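Local coordinates for protein collagen adhesin (Staphylococcus aureus, PDB 2F68) that binds collagen as a surface adhesin of Staphylococcus aureus, probably by wrapping two of its extracellular domains around the collagen triple helix, at residues W56-Y67 / F110-T118. Residues are numbered along the deposited sequence; the frame is centred on the assembly and turned at random.
Sequences WPTSGTVKIEGY and FEVQGRNLT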
ATOM      1  N   TRP A  56      -7.089 -16.003   4.535  1.00 20.18           N
ATOM      2  CA  TRP A  56      -5.874 -15.769   5.319  1.00 20.10           C
ATOM      3  C   TRP A  56      -6.213 -15.128   6.672  1.00 20.97           C
ATOM      4  O   TRP A  56      -7.285 -14.536   6.817  1.00 21.13           O
ATOM      5  CB  TRP A  56      -4.888 -14.889   4.538  1.00 19.73           C
ATOM      6  CG  TRP A  56      -5.495 -13.652   3.940  1.00 18.35           C
ATOM      7  CD1 TRP A  56      -5.949 -12.551   4.610  1.00 17.92           C
ATOM      8  CD2 TRP A  56      -5.700 -13.383   2.547  1.00 19.58           C
ATOM      9  NE1 TRP A  56      -6.429 -11.618   3.724  1.00 20.48           N
ATOM     10  CE2 TRP A  56      -6.288 -12.103   2.450  1.00 19.43           C
ATOM     11  CE3 TRP A  56      -5.445 -14.102   1.372  1.00 20.84           C
ATOM     12  CZ2 TRP A  56      -6.627 -11.524   1.223  1.00 19.80           C
ATOM     13  CZ3 TRP A  56      -5.784 -13.526   0.151  1.00 19.46           C
ATOM     14  CH2 TRP A  56      -6.368 -12.249   0.087  1.00 19.79           C
ATOM     15  N   PRO A  57      -5.306 -15.248   7.668  1.00 21.17           N
ATOM     16  CA  PRO A  57      -5.537 -14.619   8.974  1.00 20.65           C
ATOM     17  C   PRO A  57      -5.644 -13.095   8.890  1.00 21.21           C
ATOM     18  O   PRO A  57      -4.803 -12.443   8.264  1.00 18.45           O
ATOM     19  CB  PRO A  57      -4.303 -15.029   9.790  1.00 20.96           C
ATOM     20  CG  PRO A  57      -3.272 -15.395   8.781  1.00 20.85           C
ATOM     21  CD  PRO A  57      -4.032 -15.991   7.644  1.00 21.37           C
ATOM     22  N   THR A  58      -6.684 -12.549   9.515  1.00 20.42           N
ATOM     23  CA  THR A  58      -6.940 -11.107   9.509  1.00 22.91           C
ATOM     24  C   THR A  58      -6.671 -10.474  10.875  1.00 23.19           C
ATOM     25  O   THR A  58      -6.571  -9.251  10.992  1.00 22.97           O
ATOM     26  CB  THR A  58      -8.389 -10.786   9.072  1.00 22.78           C
ATOM     27  OG1 THR A  58      -9.313 -11.515   9.890  1.00 24.57           O
ATOM     28  CG2 THR A  58      -8.608 -11.155   7.609  1.00 24.67           C
ATOM     29  N   SER A  59      -6.558 -11.317  11.901  1.00 23.01           N
ATOM     30  CA  SER A  59      -6.308 -10.865  13.270  1.00 22.60           C
ATOM     31  C   SER A  59      -5.573 -11.924  14.091  1.00 21.95           C
ATOM     32  O   SER A  59      -5.582 -13.108  13.744  1.00 20.42           O
ATOM     33  CB  SER A  59      -7.624 -10.482  13.958  1.00 23.26           C
ATOM     34  OG  SER A  59      -8.556 -11.549  13.909  1.00 22.65           O
ATOM     35  N   GLY A  60      -4.939 -11.487  15.177  1.00 21.37           N
ATOM     36  CA  GLY A  60      -4.212 -12.383  16.073  1.00 22.44           C
ATOM     37  C   GLY A  60      -2.751 -12.004  16.215  1.00 22.28           C
ATOM     38  O   GLY A  60      -2.429 -10.876  16.595  1.00 22.82           O
ATOM     39  N   THR A  61      -1.871 -12.954  15.912  1.00 22.26           N
ATOM     40  CA  THR A  61      -0.425 -12.727  15.961  1.00 22.62           C
ATOM     41  C   THR A  61       0.096 -12.196  14.628  1.00 24.04           C
ATOM     42  O   THR A  61       0.967 -11.324  14.597  1.00 22.41           O
ATOM     43  CB  THR A  61       0.348 -14.011  16.338  1.00 23.62           C
ATOM     44  OG1 THR A  61      -0.049 -15.085  15.475  1.00 23.46           O
ATOM     45  CG2 THR A  61       0.074 -14.399  17.784  1.00 20.82           C
ATOM     46  N   VAL A  62      -0.446 -12.728  13.534  1.00 22.65           N
ATOM     47  CA  VAL A  62      -0.086 -12.293  12.184  1.00 23.76           C
ATOM     48  C   VAL A  62      -1.306 -11.828  11.390  1.00 23.53           C
ATOM     49  O   VAL A  62      -2.399 -12.384  11.529  1.00 23.02           O
ATOM     50  CB  VAL A  62       0.681 -13.384  11.391  1.00 24.08           C
ATOM     51  CG1 VAL A  62       2.152 -13.388  11.778  1.00 25.52           C
ATOM     52  CG2 VAL A  62       0.052 -14.765  11.591  1.00 25.34           C
ATOM     53  N   LYS A  63      -1.106 -10.807  10.560  1.00 24.11           N
ATOM     54  CA  LYS A  63      -2.175 -10.238   9.746  1.00 25.11           C
ATOM     55  C   LYS A  63      -1.765 -10.148   8.279  1.00 23.84           C
ATOM     56  O   LYS A  63      -0.720  -9.583   7.948  1.00 23.92           O
ATOM     57  CB  LYS A  63      -2.570  -8.855  10.279  1.00 26.24           C
ATOM     58  CG  LYS A  63      -3.751  -8.205   9.567  1.00 29.00           C
ATOM     59  CD  LYS A  63      -4.153  -6.901  10.244  1.00 28.88           C
ATOM     60  CE  LYS A  63      -5.264  -6.183   9.487  1.00 32.41           C
ATOM     61  NZ  LYS A  63      -6.571  -6.897   9.553  1.00 34.65           N
ATOM     62  N   ILE A  64      -2.596 -10.717   7.409  1.00 21.89           N
ATOM     63  CA  ILE A  64      -2.390 -10.641   5.964  1.00 21.32           C
ATOM     64  C   ILE A  64      -3.436  -9.713   5.349  1.00 21.41           C
ATOM     65  O   ILE A  64      -4.637  -9.887   5.566  1.00 19.33           O
ATOM     66  CB  ILE A  64      -2.430 -12.048   5.294  1.00 20.67           C
ATOM     67  CG1 ILE A  64      -1.355 -12.977   5.884  1.00 21.30           C
ATOM     68  CG2 ILE A  64      -2.304 -11.943   3.769  1.00 17.67           C
ATOM     69  CD1 ILE A  64       0.096 -12.532   5.665  1.00 22.32           C
ATOM     70  N   GLU A  65      -2.967  -8.724   4.594  1.00 22.86           N
ATOM     71  CA  GLU A  65      -3.844  -7.736   3.973  1.00 23.43           C
ATOM     72  C   GLU A  65      -3.702  -7.749   2.453  1.00 23.18           C
ATOM     73  O   GLU A  65      -2.649  -7.399   1.914  1.00 22.11           O
ATOM     74  CB  GLU A  65      -3.559  -6.335   4.525  1.00 24.52           C
ATOM     75  CG  GLU A  65      -3.797  -6.183   6.022  1.00 26.95           C
ATOM     76  CD  GLU A  65      -3.491  -4.785   6.531  1.00 29.14           C
ATOM     77  OE1 GLU A  65      -4.151  -3.824   6.082  1.00 29.87           O
ATOM     78  OE2 GLU A  65      -2.595  -4.649   7.391  1.00 35.43           O
ATOM     79  N   GLY A  66      -4.768  -8.161   1.773  1.00 21.67           N
ATOM     80  CA  GLY A  66      -4.788  -8.210   0.314  1.00 21.74           C
ATOM     81  C   GLY A  66      -5.026  -6.845  -0.298  1.00 21.62           C
ATOM     82  O   GLY A  66      -6.019  -6.185   0.011  1.00 21.26           O
ATOM     83  N   TYR A  67      -4.110  -6.423  -1.167  1.00 22.53           N
ATOM     84  CA  TYR A  67      -4.228  -5.138  -1.855  1.00 23.29           C
ATOM     85  C   TYR A  67      -5.417  -5.143  -2.814  1.00 24.37           C
ATOM     86  O   TYR A  67      -5.531  -6.025  -3.670  1.00 24.35           O
ATOM     87  CB  TYR A  67      -2.933  -4.797  -2.595  1.00 23.28           C
ATOM     88  CG  TYR A  67      -1.764  -4.478  -1.685  1.00 24.09           C
ATOM     89  CD1 TYR A  67      -0.827  -5.456  -1.354  1.00 23.97           C
ATOM     90  CD2 TYR A  67      -1.593  -3.197  -1.161  1.00 23.59           C
ATOM     91  CE1 TYR A  67       0.251  -5.167  -0.520  1.00 24.69           C
ATOM     92  CE2 TYR A  67      -0.520  -2.897  -0.328  1.00 23.59           C
ATOM     93  CZ  TYR A  67       0.398  -3.886  -0.011  1.00 24.72           C
ATOM     94  OH  TYR A  67       1.459  -3.592   0.813  1.00 25.80           O
ATOM     95  N   PHE A 110      -1.875 -12.343  -7.225  1.00 22.40           N
ATOM     96  CA  PHE A 110      -2.062 -11.053  -6.555  1.00 21.12           C
ATOM     97  C   PHE A 110      -1.090 -10.858  -5.390  1.00 22.75           C
ATOM     98  O   PHE A 110      -0.596 -11.830  -4.815  1.00 22.48           O
ATOM     99  CB  PHE A 110      -3.515 -10.886  -6.080  1.00 21.63           C
ATOM    100  CG  PHE A 110      -4.010 -12.009  -5.206  1.00 19.68           C
ATOM    101  CD1 PHE A 110      -3.851 -11.957  -3.823  1.00 21.80           C
ATOM    102  CD2 PHE A 110      -4.650 -13.114  -5.764  1.00 20.56           C
ATOM    103  CE1 PHE A 110      -4.309 -12.993  -3.013  1.00 20.63           C
ATOM    104  CE2 PHE A 110      -5.112 -14.154  -4.961  1.00 19.99           C
ATOM    105  CZ  PHE A 110      -4.941 -14.092  -3.583  1.00 19.30           C
ATOM    106  N   GLU A 111      -0.829  -9.598  -5.048  1.00 23.20           N
ATOM    107  CA  GLU A 111       0.101  -9.254  -3.970  1.00 23.35           C
ATOM    108  C   GLU A 111      -0.621  -8.950  -2.659  1.00 21.73           C
ATOM    109  O   GLU A 111      -1.695  -8.343  -2.657  1.00 21.07           O
ATOM    110  CB  GLU A 111       0.975  -8.062  -4.373  1.00 23.33           C
ATOM    111  CG  GLU A 111       1.950  -8.350  -5.511  1.00 25.94           C
ATOM    112  CD  GLU A 111       2.803  -7.147  -5.888  1.00 26.64           C
ATOM    113  OE1 GLU A 111       3.905  -7.355  -6.439  1.00 32.21           O
ATOM    114  OE2 GLU A 111       2.379  -5.997  -5.640  1.00 29.75           O
ATOM    115  N   VAL A 112      -0.022  -9.382  -1.550  1.00 21.87           N
ATOM    116  CA  VAL A 112      -0.562  -9.136  -0.208  1.00 21.26           C
ATOM    117  C   VAL A 112       0.501  -8.547   0.725  1.00 22.45           C
ATOM    118  O   VAL A 112       1.700  -8.632   0.444  1.00 22.26           O
ATOM    119  CB  VAL A 112      -1.173 -10.420   0.432  1.00 21.06           C
ATOM    120  CG1 VAL A 112      -2.354 -10.938  -0.383  1.00 19.05           C
ATOM    121  CG2 VAL A 112      -0.117 -11.509   0.612  1.00 19.46           C
ATOM    122  N   GLN A 113       0.054  -7.952   1.830  1.00 21.93           N
ATOM    123  CA  GLN A 113       0.956  -7.386   2.833  1.00 23.14           C
ATOM    124  C   GLN A 113       0.903  -8.193   4.130  1.00 22.60           C
ATOM    125  O   GLN A 113      -0.177  -8.479   4.649  1.00 22.75           O
ATOM    126  CB  GLN A 113       0.609  -5.918   3.105  1.00 23.27           C
ATOM    127  CG  GLN A 113       1.673  -5.154   3.890  1.00 25.41           C
ATOM    128  CD  GLN A 113       1.284  -3.712   4.177  1.00 25.93           C
ATOM    129  OE1 GLN A 113       0.124  -3.409   4.458  1.00 31.47           O
ATOM    130  NE2 GLN A 113       2.262  -2.816   4.115  1.00 28.90           N
ATOM    131  N   GLY A 114       2.078  -8.554   4.641  1.00 20.87           N
ATOM    132  CA  GLY A 114       2.188  -9.333   5.873  1.00 22.65           C
ATOM    133  C   GLY A 114       2.609  -8.494   7.064  1.00 24.48           C
ATOM    134  O   GLY A 114       3.548  -7.700   6.974  1.00 23.40           O
ATOM    135  N   ARG A 115       1.913  -8.680   8.183  1.00 23.96           N
ATOM    136  CA  ARG A 115       2.175  -7.923   9.405  1.00 25.39           C
ATOM    137  C   ARG A 115       2.345  -8.831  10.618  1.00 26.47           C
ATOM    138  O   ARG A 115       1.610  -9.807  10.782  1.00 24.68           O
ATOM    139  CB  ARG A 115       1.042  -6.925   9.668  1.00 26.55           C
ATOM    140  CG  ARG A 115       1.117  -5.630   8.861  1.00 28.51           C
ATOM    141  CD  ARG A 115       2.097  -4.621   9.466  1.00 37.60           C
ATOM    142  NE  ARG A 115       1.890  -4.419  10.901  1.00 42.26           N
ATOM    143  CZ  ARG A 115       1.011  -3.573  11.435  1.00 42.74           C
ATOM    144  NH1 ARG A 115       0.232  -2.826  10.660  1.00 42.23           N
ATOM    145  NH2 ARG A 115       0.908  -3.473  12.753  1.00 40.66           N
ATOM    146  N   ASN A 116       3.321  -8.502  11.462  1.00 26.97           N
ATOM    147  CA  ASN A 116       3.505  -9.172  12.744  1.00 29.13           C
ATOM    148  C   ASN A 116       2.947  -8.286  13.860  1.00 30.40           C
ATOM    149  O   ASN A 116       3.597  -7.333  14.297  1.00 30.65           O
ATOM    150  CB  ASN A 116       4.985  -9.495  12.982  1.00 30.31           C
ATOM    151  CG  ASN A 116       5.193 -10.596  14.016  1.00 32.61           C
ATOM    152  OD1 ASN A 116       4.554 -10.613  15.070  1.00 35.98           O
ATOM    153  ND2 ASN A 116       6.103 -11.516  13.718  1.00 30.54           N
ATOM    154  N   LEU A 117       1.733  -8.608  14.304  1.00 30.04           N
ATOM    155  CA  LEU A 117       0.999  -7.779  15.262  1.00 30.96           C
ATOM    156  C   LEU A 117       1.548  -7.862  16.686  1.00 33.18           C
ATOM    157  O   LEU A 117       1.681  -6.842  17.364  1.00 33.28           O
ATOM    158  CB  LEU A 117      -0.496  -8.131  15.252  1.00 30.26           C
ATOM    159  CG  LEU A 117      -1.304  -7.907  13.967  1.00 29.73           C
ATOM    160  CD1 LEU A 117      -2.659  -8.593  14.070  1.00 30.30           C
ATOM    161  CD2 LEU A 117      -1.477  -6.423  13.653  1.00 31.71           C
ATOM    162  N   THR A 118       1.866  -9.077  17.128  1.00 34.72           N
ATOM    163  CA  THR A 118       2.355  -9.308  18.490  1.00 36.99           C
ATOM    164  C   THR A 118       3.850  -9.017  18.653  1.00 38.70           C
ATOM    165  O   THR A 118       4.346  -8.931  19.780  1.00 39.44           O
ATOM    166  CB  THR A 118       2.054 -10.747  18.972  1.00 36.17           C
ATOM    167  OG1 THR A 118       2.447 -11.688  17.965  1.00 35.48           O
ATOM    168  CG2 THR A 118       0.569 -10.916  19.268  1.00 35.69           C
TER
HETATM  169  O   HOH W   1      -3.424  -7.680  -4.836  1.00 23.47           O
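Trp-56 meets Phe-110 rim to rim: CZ3 of Trp-56 comes to 3.5 Å from CE1 of Phe-110, near the plane of the phenyl ring and at its edge, with the two rings inclined by 52° and neither over the other's face. One face of the indole carries Ile-64 CG2 and Val-112 CG1, both offset toward the rim, and CG1 of Val-112 also lies at the edge of the phenyl ring, in its plane. Across the strands Ile-64 CG2 packs on Val-112 CB at 3.8 Å, and CA of Gly-66 lies 3.7 Å from Val-112 CG1.

Tyr-67 presents its ring edge to the carbonyl of Glu-111, with CD1 of Tyr-67 3.3 Å from O of Glu-111. That oxygen also accepts a weak bond from Tyr-67 N and a normal hydrogen bond from a water, which also donates to Tyr-67 O. With CG placed beside the backbone N (chi1 -69°), the ring of Tyr-67 reaches across to strand 104-116, and its OH rests against CB of Gln-113 at 3.4 Å.

On the side of the sheet that carries Lys-63, Glu-65, Gln-113 and Arg-115, the Glu-65 and Arg-115 side chains lie side by side without their charged atoms touching, whereas Lys-63, extended to CE and bent only at its last torsion (chi4 69°), donates from NZ to an in-plane lone pair of Thr-58 O at 2.8 Å, tying down the preceding loop. Reciprocal backbone bonds join Lys-63 with Arg-115 and Glu-65 with Gln-113. Beyond the strand, Leu-117 N continues the pairing to Thr-61 O, and Leu-117 CD1 packs on Lys-63 CB.

Val-62 and Ile-64 face Ala-128 of strand 127-132; this mostly apolar side, with Asn-116 bonded to Val-141 O, is consistent with the beta-sandwich of bacterial Ig domains.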